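Trehalose-6-phosphate phosphatase-related protein (Thermoplasma acidophilum, PDB 1U02) removes the phosphate from trehalose 6-phosphate to yield free trehalose, using magnesium as its cofactor. Local coordinates at residues A[61-66]-A[163-168]; A[207-212]-A[216-221]. One frame throughout, in Å; residues are numbered along the deposited sequence.

Interaction 1: residues A[61-66]-A[163-168]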
loop_
_atom_site.group_PDB
_atom_site.type_symbol
_atom_site.label_atom_id
_atom_site.label_comp_id
_atom_site.label_asym_id
_atom_site.label_seq_id
_atom_site.Cartn_x
_atom_site.Cartn_y
_atom_site.Cartn_z
ATOM N N ASN A 61 -13.118 -1.254 4.328
ATOM C CA ASN A 61 -12.103 -1.809 5.209
ATOM C C ASN A 61 -10.731 -1.639 4.575
ATOM O O ASN A 61 -10.612 -1.434 3.366
ATOM C CB ASN A 61 -12.372 -3.291 5.478
ATOM C CG ASN A 61 -13.605 -3.511 6.337
ATOM O OD1 ASN A 61 -13.855 -2.762 7.280
ATOM N ND2 ASN A 61 -14.373 -4.545 6.021
HETATM N N MSE A 62 -9.688 -1.727 5.388
HETATM C CA MSE A 62 -8.355 -1.577 4.850
HETATM C C MSE A 62 -7.287 -2.322 5.627
HETATM O O MSE A 62 -7.365 -2.477 6.848
HETATM C CB MSE A 62 -7.996 -0.087 4.754
HETATM C CG MSE A 62 -8.132 0.678 6.059
HETATM SE SE MSE A 62 -7.909 2.610 5.863
HETATM C CE MSE A 62 -9.661 3.071 5.211
ATOM N N ILE A 63 -6.306 -2.811 4.881
ATOM C CA ILE A 63 -5.160 -3.505 5.436
ATOM C C ILE A 63 -4.032 -2.534 5.092
ATOM O O ILE A 63 -3.698 -2.365 3.921
ATOM C CB ILE A 63 -4.927 -4.872 4.738
ATOM C CG1 ILE A 63 -6.090 -5.819 5.054
ATOM C CG2 ILE A 63 -3.618 -5.493 5.214
ATOM C CD1 ILE A 63 -6.045 -7.134 4.286
ATOM N N CYS A 64 -3.474 -1.877 6.108
ATOM C CA CYS A 64 -2.411 -0.891 5.893
ATOM C C CYS A 64 -1.029 -1.353 6.335
ATOM O O CYS A 64 -0.895 -2.379 7.000
ATOM C CB CYS A 64 -2.773 0.407 6.617
ATOM S SG CYS A 64 -4.349 1.113 6.055
ATOM N N TYR A 65 -0.007 -0.584 5.957
ATOM C CA TYR A 65 1.381 -0.910 6.299
ATOM C C TYR A 65 1.712 -2.343 5.876
ATOM O O TYR A 65 2.426 -3.060 6.583
ATOM C CB TYR A 65 1.616 -0.778 7.809
ATOM C CG TYR A 65 1.417 0.603 8.398
ATOM C CD1 TYR A 65 2.247 1.665 8.038
ATOM C CD2 TYR A 65 0.437 0.834 9.362
ATOM C CE1 TYR A 65 2.112 2.922 8.625
ATOM C CE2 TYR A 65 0.291 2.089 9.960
ATOM C CZ TYR A 65 1.134 3.125 9.589
ATOM O OH TYR A 65 1.022 4.346 10.206
ATOM N N HIS A 66 1.185 -2.759 4.729
ATOM C CA HIS A 66 1.428 -4.106 4.219
ATOM C C HIS A 66 0.962 -5.183 5.201
ATOM O O HIS A 66 1.423 -6.327 5.145
ATOM C CB HIS A 66 2.919 -4.294 3.904
ATOM C CG HIS A 66 3.386 -3.525 2.705
ATOM N ND1 HIS A 66 3.163 -3.952 1.415
ATOM C CD2 HIS A 66 4.039 -2.342 2.604
ATOM C CE1 HIS A 66 3.659 -3.066 0.568
ATOM N NE2 HIS A 66 4.196 -2.080 1.264
ATOM N N SER A 163 0.075 -12.548 3.284
ATOM C CA SER A 163 -0.353 -13.177 4.530
ATOM C C SER A 163 -1.578 -12.486 5.120
ATOM O O SER A 163 -2.513 -13.143 5.586
ATOM C CB SER A 163 0.787 -13.157 5.554
ATOM O OG SER A 163 1.930 -13.820 5.041
ATOM N N ALA A 164 -1.564 -11.156 5.101
ATOM C CA ALA A 164 -2.672 -10.372 5.635
ATOM C C ALA A 164 -3.948 -10.666 4.854
ATOM O O ALA A 164 -5.013 -10.870 5.436
ATOM C CB ALA A 164 -2.343 -8.881 5.562
ATOM N N ILE A 165 -3.842 -10.678 3.530
ATOM C CA ILE A 165 -5.003 -10.964 2.701
ATOM C C ILE A 165 -5.477 -12.389 2.979
ATOM O O ILE A 165 -6.659 -12.628 3.229
ATOM C CB ILE A 165 -4.669 -10.800 1.202
ATOM C CG1 ILE A 165 -4.390 -9.324 0.903
ATOM C CG2 ILE A 165 -5.830 -11.310 0.345
ATOM C CD1 ILE A 165 -3.903 -9.058 -0.510
ATOM N N ARG A 166 -4.542 -13.330 2.948
ATOM C CA ARG A 166 -4.851 -14.736 3.202
ATOM C C ARG A 166 -5.615 -14.887 4.519
ATOM O O ARG A 166 -6.623 -15.590 4.599
ATOM C CB ARG A 166 -3.552 -15.536 3.278
ATOM C CG ARG A 166 -3.726 -17.041 3.385
ATOM C CD ARG A 166 -3.692 -17.708 2.016
ATOM N NE ARG A 166 -5.006 -18.164 1.577
ATOM C CZ ARG A 166 -5.216 -18.904 0.490
ATOM N NH1 ARG A 166 -4.198 -19.274 -0.276
ATOM N NH2 ARG A 166 -6.446 -19.283 0.173
ATOM N N SER A 167 -5.122 -14.206 5.550
ATOM C CA SER A 167 -5.721 -14.252 6.877
ATOM C C SER A 167 -7.182 -13.807 6.884
ATOM O O SER A 167 -7.998 -14.339 7.635
ATOM C CB SER A 167 -4.903 -13.383 7.835
ATOM O OG SER A 167 -5.501 -13.337 9.114
ATOM N N VAL A 168 -7.513 -12.833 6.046
ATOM C CA VAL A 168 -8.882 -12.335 5.971
ATOM C C VAL A 168 -9.823 -13.229 5.160
ATOM O O VAL A 168 -10.905 -13.583 5.626
ATOM C CB VAL A 168 -8.922 -10.922 5.355
ATOM C CG1 VAL A 168 -10.362 -10.519 5.077
ATOM C CG2 VAL A 168 -8.266 -9.928 6.298
#
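Ile63, on strand 61-64, carries this contact alone from its side, and both of its branches touch helix 161-169. The contact is wholly apolar; no hydrogen bond joins the two segments. The shorter branch meets the helix near the start of the segment, where CG2 of Ile63 lies 3.6 Å from CB of Ala164. The longer branch runs over the next turn: with CG1 anti to the carbonyl carbon (chi1 -67°) and the chain extended beyond it, CD1 of Ile63 comes 4.1 Å from CG2 of Val168, the two side chains sliding past one another in opposite directions. CD1 of Ile63 also grazes Ile165, 4.4 Å from its CG1. Ala164 has no side chain beyond CB, consistent with the close backbone approach here, CA of Ala164 lying 7.3 Å from CA of Ile63, although the two short axes stay 10.0 Å apart and run at 145°, closer to antiparallel than to crossed. On the neighbouring strand 40-44, Val44 touches Ile63 and Tyr42 touches Val168, so the helix packs across two strands. Such aliphatic packing of a helix on one face of a central, largely parallel sheet is characteristic of the Rossmann-like core of HAD phosphatases.

Interaction 2: residues A[207-212]-A[216-221]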
loop_
_atom_site.group_PDB
_atom_site.type_symbol
_atom_site.label_atom_id
_atom_site.label_comp_id
_atom_site.label_asym_id
_atom_site.label_seq_id
_atom_site.Cartn_x
_atom_site.Cartn_y
_atom_site.Cartn_z
ATOM N N PHE A 207 -5.316 -12.369 -14.594
ATOM C CA PHE A 207 -5.766 -11.328 -15.513
ATOM C C PHE A 207 -4.759 -10.184 -15.475
ATOM O O PHE A 207 -4.134 -9.930 -14.440
ATOM C CB PHE A 207 -7.145 -10.820 -15.093
ATOM C CG PHE A 207 -7.858 -10.034 -16.157
ATOM C CD1 PHE A 207 -8.244 -10.642 -17.353
ATOM C CD2 PHE A 207 -8.174 -8.694 -15.953
ATOM C CE1 PHE A 207 -8.942 -9.925 -18.329
ATOM C CE2 PHE A 207 -8.871 -7.964 -16.921
ATOM C CZ PHE A 207 -9.256 -8.580 -18.111
ATOM N N HIS A 208 -4.602 -9.488 -16.593
ATOM C CA HIS A 208 -3.640 -8.396 -16.645
ATOM C C HIS A 208 -4.199 -7.155 -17.327
ATOM O O HIS A 208 -4.790 -7.251 -18.399
ATOM C CB HIS A 208 -2.380 -8.866 -17.382
ATOM C CG HIS A 208 -1.292 -7.841 -17.441
ATOM N ND1 HIS A 208 -1.424 -6.648 -18.122
ATOM C CD2 HIS A 208 -0.054 -7.824 -16.892
ATOM C CE1 HIS A 208 -0.316 -5.942 -17.988
ATOM N NE2 HIS A 208 0.532 -6.633 -17.246
ATOM N N VAL A 209 -4.017 -5.994 -16.694
ATOM C CA VAL A 209 -4.473 -4.721 -17.258
ATOM C C VAL A 209 -3.285 -3.758 -17.403
ATOM O O VAL A 209 -2.272 -3.897 -16.714
ATOM C CB VAL A 209 -5.587 -4.069 -16.394
ATOM C CG1 VAL A 209 -6.847 -4.912 -16.475
ATOM C CG2 VAL A 209 -5.133 -3.917 -14.944
ATOM N N ALA A 210 -3.415 -2.788 -18.304
ATOM C CA ALA A 210 -2.339 -1.836 -18.588
ATOM C C ALA A 210 -2.001 -0.801 -17.518
ATOM O O ALA A 210 -0.828 -0.587 -17.212
ATOM C CB ALA A 210 -2.625 -1.126 -19.904
ATOM N N ASP A 211 -3.018 -0.149 -16.964
ATOM C CA ASP A 211 -2.797 0.877 -15.945
ATOM C C ASP A 211 -3.994 1.027 -15.017
ATOM O O ASP A 211 -4.936 0.239 -15.083
ATOM C CB ASP A 211 -2.497 2.225 -16.606
ATOM C CG ASP A 211 -3.517 2.598 -17.666
ATOM O OD1 ASP A 211 -4.661 2.103 -17.606
ATOM O OD2 ASP A 211 -3.175 3.400 -18.561
ATOM N N TYR A 212 -3.952 2.044 -14.160
ATOM C CA TYR A 212 -5.031 2.280 -13.208
ATOM C C TYR A 212 -6.321 2.646 -13.935
ATOM O O TYR A 212 -7.413 2.368 -13.447
ATOM C CB TYR A 212 -4.640 3.390 -12.222
ATOM C CG TYR A 212 -4.711 4.778 -12.791
ATOM C CD1 TYR A 212 -5.848 5.564 -12.608
ATOM C CD2 TYR A 212 -3.658 5.304 -13.536
ATOM C CE1 TYR A 212 -5.934 6.840 -13.149
ATOM C CE2 TYR A 212 -3.737 6.580 -14.085
ATOM C CZ TYR A 212 -4.875 7.340 -13.886
ATOM O OH TYR A 212 -4.965 8.607 -14.415
ATOM N N ARG A 216 -9.685 0.679 -13.320
ATOM C CA ARG A 216 -10.933 1.310 -12.911
ATOM C C ARG A 216 -12.081 0.856 -13.810
ATOM O O ARG A 216 -13.211 0.678 -13.355
ATOM C CB ARG A 216 -10.815 2.828 -12.985
ATOM C CG ARG A 216 -9.911 3.433 -11.930
ATOM C CD ARG A 216 -10.029 4.945 -11.921
ATOM N NE ARG A 216 -9.148 5.561 -10.937
ATOM C CZ ARG A 216 -9.101 6.867 -10.701
ATOM N NH1 ARG A 216 -9.890 7.686 -11.381
ATOM N NH2 ARG A 216 -8.271 7.357 -9.786
ATOM N N LYS A 217 -11.773 0.672 -15.090
ATOM C CA LYS A 217 -12.771 0.257 -16.066
ATOM C C LYS A 217 -13.287 -1.140 -15.747
ATOM O O LYS A 217 -14.472 -1.419 -15.902
ATOM C CB LYS A 217 -12.165 0.287 -17.470
ATOM C CG LYS A 217 -13.189 0.241 -18.583
ATOM C CD LYS A 217 -12.530 0.409 -19.945
ATOM C CE LYS A 217 -13.572 0.525 -21.044
ATOM N NZ LYS A 217 -12.952 0.739 -22.379
ATOM N N ILE A 218 -12.392 -2.016 -15.303
ATOM C CA ILE A 218 -12.777 -3.376 -14.950
ATOM C C ILE A 218 -13.701 -3.344 -13.730
ATOM O O ILE A 218 -14.709 -4.059 -13.683
ATOM C CB ILE A 218 -11.535 -4.244 -14.643
ATOM C CG1 ILE A 218 -10.837 -4.623 -15.951
ATOM C CG2 ILE A 218 -11.936 -5.494 -13.871
ATOM C CD1 ILE A 218 -11.688 -5.476 -16.879
ATOM N N LEU A 219 -13.359 -2.507 -12.753
ATOM C CA LEU A 219 -14.171 -2.377 -11.546
ATOM C C LEU A 219 -15.531 -1.789 -11.919
ATOM O O LEU A 219 -16.567 -2.185 -11.379
ATOM C CB LEU A 219 -13.470 -1.472 -10.523
ATOM C CG LEU A 219 -12.117 -1.945 -9.981
ATOM C CD1 LEU A 219 -11.589 -0.934 -8.966
ATOM C CD2 LEU A 219 -12.274 -3.308 -9.328
ATOM N N LYS A 220 -15.513 -0.837 -12.845
ATOM C CA LYS A 220 -16.728 -0.198 -13.331
ATOM C C LYS A 220 -17.641 -1.275 -13.924
ATOM O O LYS A 220 -18.841 -1.298 -13.672
ATOM C CB LYS A 220 -16.366 0.827 -14.410
ATOM C CG LYS A 220 -17.550 1.467 -15.129
ATOM C CD LYS A 220 -17.094 2.114 -16.438
ATOM C CE LYS A 220 -18.187 2.963 -17.070
ATOM N NZ LYS A 220 -18.474 4.188 -16.270
ATOM N N PHE A 221 -17.050 -2.174 -14.706
ATOM C CA PHE A 221 -17.795 -3.253 -15.339
ATOM C C PHE A 221 -18.381 -4.237 -14.327
ATOM O O PHE A 221 -19.547 -4.630 -14.434
ATOM C CB PHE A 221 -16.894 -4.009 -16.316
ATOM C CG PHE A 221 -17.628 -4.989 -17.177
ATOM C CD1 PHE A 221 -18.519 -4.543 -18.154
ATOM C CD2 PHE A 221 -17.445 -6.359 -17.004
ATOM C CE1 PHE A 221 -19.220 -5.452 -18.952
ATOM C CE2 PHE A 221 -18.141 -7.276 -17.795
ATOM C CZ PHE A 221 -19.029 -6.821 -18.769
#
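Strand 207-209, at the edge of the central HAD-type sheet, leads through Ala210 and Asp211 into helix 212-229, and this contact is the packing of that beta-alpha connection, with an N-cap at the turn and apolar contacts between strand and helix. Ile218 faces the strand. Its CD1 approaches the Phe207 ring obliquely, 3.8 Å from CE2 of Phe207, the two side chains coming from opposite directions. Its CG1 rests 4.0 Å from CG1 of Val209, so one isoleucine spans two alternate residues on the same side of the strand; the neighbouring strand 194-198 adds Ile196, which touches both Phe207 and Val209. At the turn Asp211 is the N-cap, its OD1 accepting a hydrogen bond from the backbone N of Glu214. The first turn of the helix is then closed by Arg216 N, which donates to Tyr212 O at 2.8 Å with an N-H...O angle of 155°.

The side chains of Tyr212 and Arg216 lie side by side and point the same way; Arg216 touches Val13 and Tyr212 touches Pro14, a ligand of the bound sodium ion, both in the loop after strand 3-7. The guanidinium of Arg216 is fixed from beyond the segments: NE donates to Leu12 O and NH1 forms a salt bridge with Asp25, which should hold the planar group against rotation. Turned away from its own carbonyl carbon at CG (chi1 -70°) and extended from CG to NE, Arg216 carries that group alongside the phenol. The two planes stand 75° apart, and the phenol ring turns its edge to a face of the guanidinium: NE of Arg216 lies near the ring plane, 3.7 Å from CD1 of Tyr212, while CE1 of Tyr212 sits over the centre of one guanidinium face.

How the interactions relate
After strands 3-7 and 40-44 the chain lays down strand 61-64 and returns 97 residues later with helix 161-169, so interaction 1 closes a long loop that includes the four-stranded antiparallel sheet. Interaction 2 follows in series, opening only after interaction 1 has closed, and spans only the short connection from strand 207-209 into helix 212-229; the two neither nest nor cross. Their centres lie 21 Å apart and they do not touch, yet both bear on the same mixed sheet. Across its order, 61-64 and 207-209 stand on opposite sides of strand 3-7, which leads into the magnesium site. The pair illustrates a general principle: distant and local chain segments alike can supply the helices that cover one sheet.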